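Local coordinates for diaminopimelate decarboxylase (Helicobacter pylori, PDB 2QGH), which catalyses the pyridoxal-phosphate-dependent decarboxylation of meso-diaminopimelate to L-lysine, the last step of bacterial lysine biosynthesis, at residues 244-249 with 281-286. Numbering follows the deposited sequence.
With PLP (pyridoxal-5'-phosphate), chain B; LYS (lysine), chain C.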
loop_
_atom_site.group_PDB
_atom_site.type_symbol
_atom_site.label_atom_id
_atom_site.label_comp_id
_atom_site.label_asym_id
_atom_site.label_seq_id
_atom_site.Cartn_x
_atom_site.Cartn_y
_atom_site.Cartn_z
ATOM N N GLY A 244 -0.188 -13.714 18.066
ATOM C CA GLY A 244 0.331 -14.525 16.977
ATOM C C GLY A 244 1.822 -14.269 16.871
ATOM O O GLY A 244 2.504 -14.195 17.892
ATOM N N GLY A 245 2.342 -14.148 15.654
ATOM C CA GLY A 245 3.756 -13.853 15.505
ATOM C C GLY A 245 4.704 -14.920 14.999
ATOM O O GLY A 245 5.838 -14.604 14.661
ATOM N N ILE A 246 4.277 -16.175 14.945
ATOM C CA ILE A 246 5.165 -17.232 14.461
ATOM C C ILE A 246 5.485 -17.041 12.977
ATOM O O ILE A 246 4.583 -16.997 12.140
ATOM C CB ILE A 246 4.542 -18.621 14.690
ATOM C CG1 ILE A 246 4.555 -18.934 16.191
ATOM C CG2 ILE A 246 5.292 -19.680 13.880
ATOM C CD1 ILE A 246 4.103 -20.338 16.551
ATOM N N GLY A 247 6.771 -16.922 12.664
ATOM C CA GLY A 247 7.194 -16.709 11.288
ATOM C C GLY A 247 7.201 -17.927 10.386
ATOM O O GLY A 247 7.159 -19.067 10.857
ATOM N N VAL A 248 7.230 -17.691 9.075
ATOM C CA VAL A 248 7.261 -18.790 8.117
ATOM C C VAL A 248 8.623 -18.832 7.444
ATOM O O VAL A 248 9.466 -17.954 7.659
ATOM C CB VAL A 248 6.150 -18.674 7.029
ATOM C CG1 VAL A 248 4.773 -18.819 7.672
ATOM C CG2 VAL A 248 6.263 -17.353 6.287
ATOM N N SER A 249 8.843 -19.855 6.632
ATOM C CA SER A 249 10.123 -19.999 5.969
ATOM C C SER A 249 10.178 -19.303 4.614
ATOM O O SER A 249 10.128 -19.952 3.578
ATOM C CB SER A 249 10.454 -21.481 5.806
ATOM O OG SER A 249 11.848 -21.653 5.651
ATOM N N GLY A 281 -1.722 -15.662 12.336
ATOM C CA GLY A 281 -2.182 -15.081 11.088
ATOM C C GLY A 281 -1.368 -15.612 9.921
ATOM O O GLY A 281 -1.838 -16.449 9.148
ATOM N N ARG A 282 -0.137 -15.127 9.811
ATOM C CA ARG A 282 0.788 -15.515 8.753
ATOM C C ARG A 282 0.950 -17.029 8.638
ATOM O O ARG A 282 0.742 -17.605 7.566
ATOM C CB ARG A 282 2.154 -14.876 9.016
ATOM C CG ARG A 282 3.080 -14.830 7.814
ATOM C CD ARG A 282 4.501 -14.499 8.255
ATOM N NE ARG A 282 4.590 -13.222 8.952
ATOM C CZ ARG A 282 4.544 -12.034 8.355
ATOM N NH1 ARG A 282 4.418 -11.946 7.033
ATOM N NH2 ARG A 282 4.605 -10.930 9.085
ATOM N N SER A 283 1.328 -17.669 9.743
ATOM C CA SER A 283 1.537 -19.118 9.771
ATOM C C SER A 283 0.306 -19.950 9.393
ATOM O O SER A 283 0.397 -21.163 9.229
ATOM C CB SER A 283 2.055 -19.551 11.149
ATOM O OG SER A 283 1.226 -19.077 12.194
ATOM N N ILE A 284 -0.845 -19.303 9.253
ATOM C CA ILE A 284 -2.050 -20.028 8.876
ATOM C C ILE A 284 -2.267 -19.972 7.364
ATOM O O ILE A 284 -2.624 -20.975 6.748
ATOM C CB ILE A 284 -3.321 -19.436 9.542
ATOM C CG1 ILE A 284 -3.246 -19.560 11.069
ATOM C CG2 ILE A 284 -4.570 -20.142 8.995
ATOM C CD1 ILE A 284 -3.367 -20.980 11.601
ATOM N N VAL A 285 -2.035 -18.803 6.771
ATOM C CA VAL A 285 -2.287 -18.621 5.347
ATOM C C VAL A 285 -1.120 -18.352 4.406
ATOM O O VAL A 285 -1.254 -18.546 3.200
ATOM C CB VAL A 285 -3.316 -17.478 5.116
ATOM C CG1 VAL A 285 -4.649 -17.848 5.707
ATOM C CG2 VAL A 285 -2.806 -16.185 5.741
ATOM N N ALA A 286 0.011 -17.898 4.927
ATOM C CA ALA A 286 1.144 -17.594 4.063
ATOM C C ALA A 286 1.369 -18.607 2.929
ATOM O O ALA A 286 1.108 -18.311 1.758
ATOM C CB ALA A 286 2.411 -17.452 4.891
HETATM N N1 PLP B . -2.504 -10.602 16.967
HETATM C C2 PLP B . -2.213 -9.223 17.025
HETATM C C2A PLP B . -2.739 -8.388 18.126
HETATM C C3 PLP B . -1.409 -8.650 15.961
HETATM O O3 PLP B . -1.106 -7.302 15.956
HETATM C C4 PLP B . -0.932 -9.449 14.922
HETATM C C4A PLP B . 0.091 -8.808 14.052
HETATM C C5 PLP B . -1.239 -10.816 14.866
HETATM C C6 PLP B . -2.019 -11.410 15.930
HETATM C C5A PLP B . -1.015 -11.711 13.724
HETATM O O4P PLP B . 0.327 -12.143 13.739
HETATM P P PLP B . 0.859 -13.029 12.702
HETATM O O1P PLP B . 0.332 -12.899 11.240
HETATM O O2P PLP B . 0.540 -14.481 13.273
HETATM O O3P PLP B . 2.408 -12.738 12.654
HETATM N N LYS C . 1.898 -6.504 7.419
HETATM C CA LYS C . 3.097 -7.155 8.035
HETATM C C LYS C . 3.794 -8.057 7.017
HETATM O O LYS C . 3.450 -7.944 5.824
HETATM C CB LYS C . 2.672 -7.967 9.272
HETATM C CG LYS C . 2.134 -7.101 10.402
HETATM C CD LYS C . 1.392 -7.905 11.453
HETATM C CE LYS C . 0.898 -6.978 12.562
HETATM N NZ LYS C . 0.001 -7.630 13.576
HETATM O OXT LYS C . 4.669 -8.859 7.414
HETATM O O HOH W 1 4.404 -14.117 11.584
HETATM O O HOH W 2 1.978 -16.519 12.497
#
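Val-248, in the extended loop 244-249, runs alongside the short helix 282-285, its CA nearest that of Ser-283 at 6.0 Å. The isopropyl group rests on one side of the helix: CG1, anti to its own carbonyl carbon (chi1 -66°), touches Ser-283 CA and Ala-286 CB, the latter at 3.9 Å, while CG2 lies against CD of Arg-282. Nearer the cofactor the two backbones are joined through water and phosphate. One water donates to both Ile-246 O and PLP O2P and accepts from Ser-283 N; a second links Arg-282 NE, at 2.8 Å, to PLP O3P and donates weakly to Ile-246 O. Ser-283 CB packs against that same carbonyl oxygen, and its OG is hydrogen-bonded to Tyr-50 OH.

Both segments also hold the phosphate directly. O2P takes a nearly straight bond from Gly-245 N (3.0 Å, 178°) and a more bent one from Gly-281 N at 2.7 Å, while Arg-282 N reaches O1P. Gly-281, at the N-cap position, comes up close to the phosphate. The Arg-282 side chain bends at chi3 (-59°) to bring its guanidinium edge to the product lysine, where NH2 binds OXT at 2.7 Å and NH1 does so weakly; Ser-208 and Tyr-250 secure these two nitrogens. The helix N-terminus at the phosphate probably adds favourable electrostatics. Together, the glycine-rich loop after barrel strand 239-241 and the helix after strand 275-278 form the phosphate-binding site at the C-terminal ends of the strands, as in fold type III PLP-dependent decarboxylases with an alanine racemase-like (beta/alpha)8 barrel.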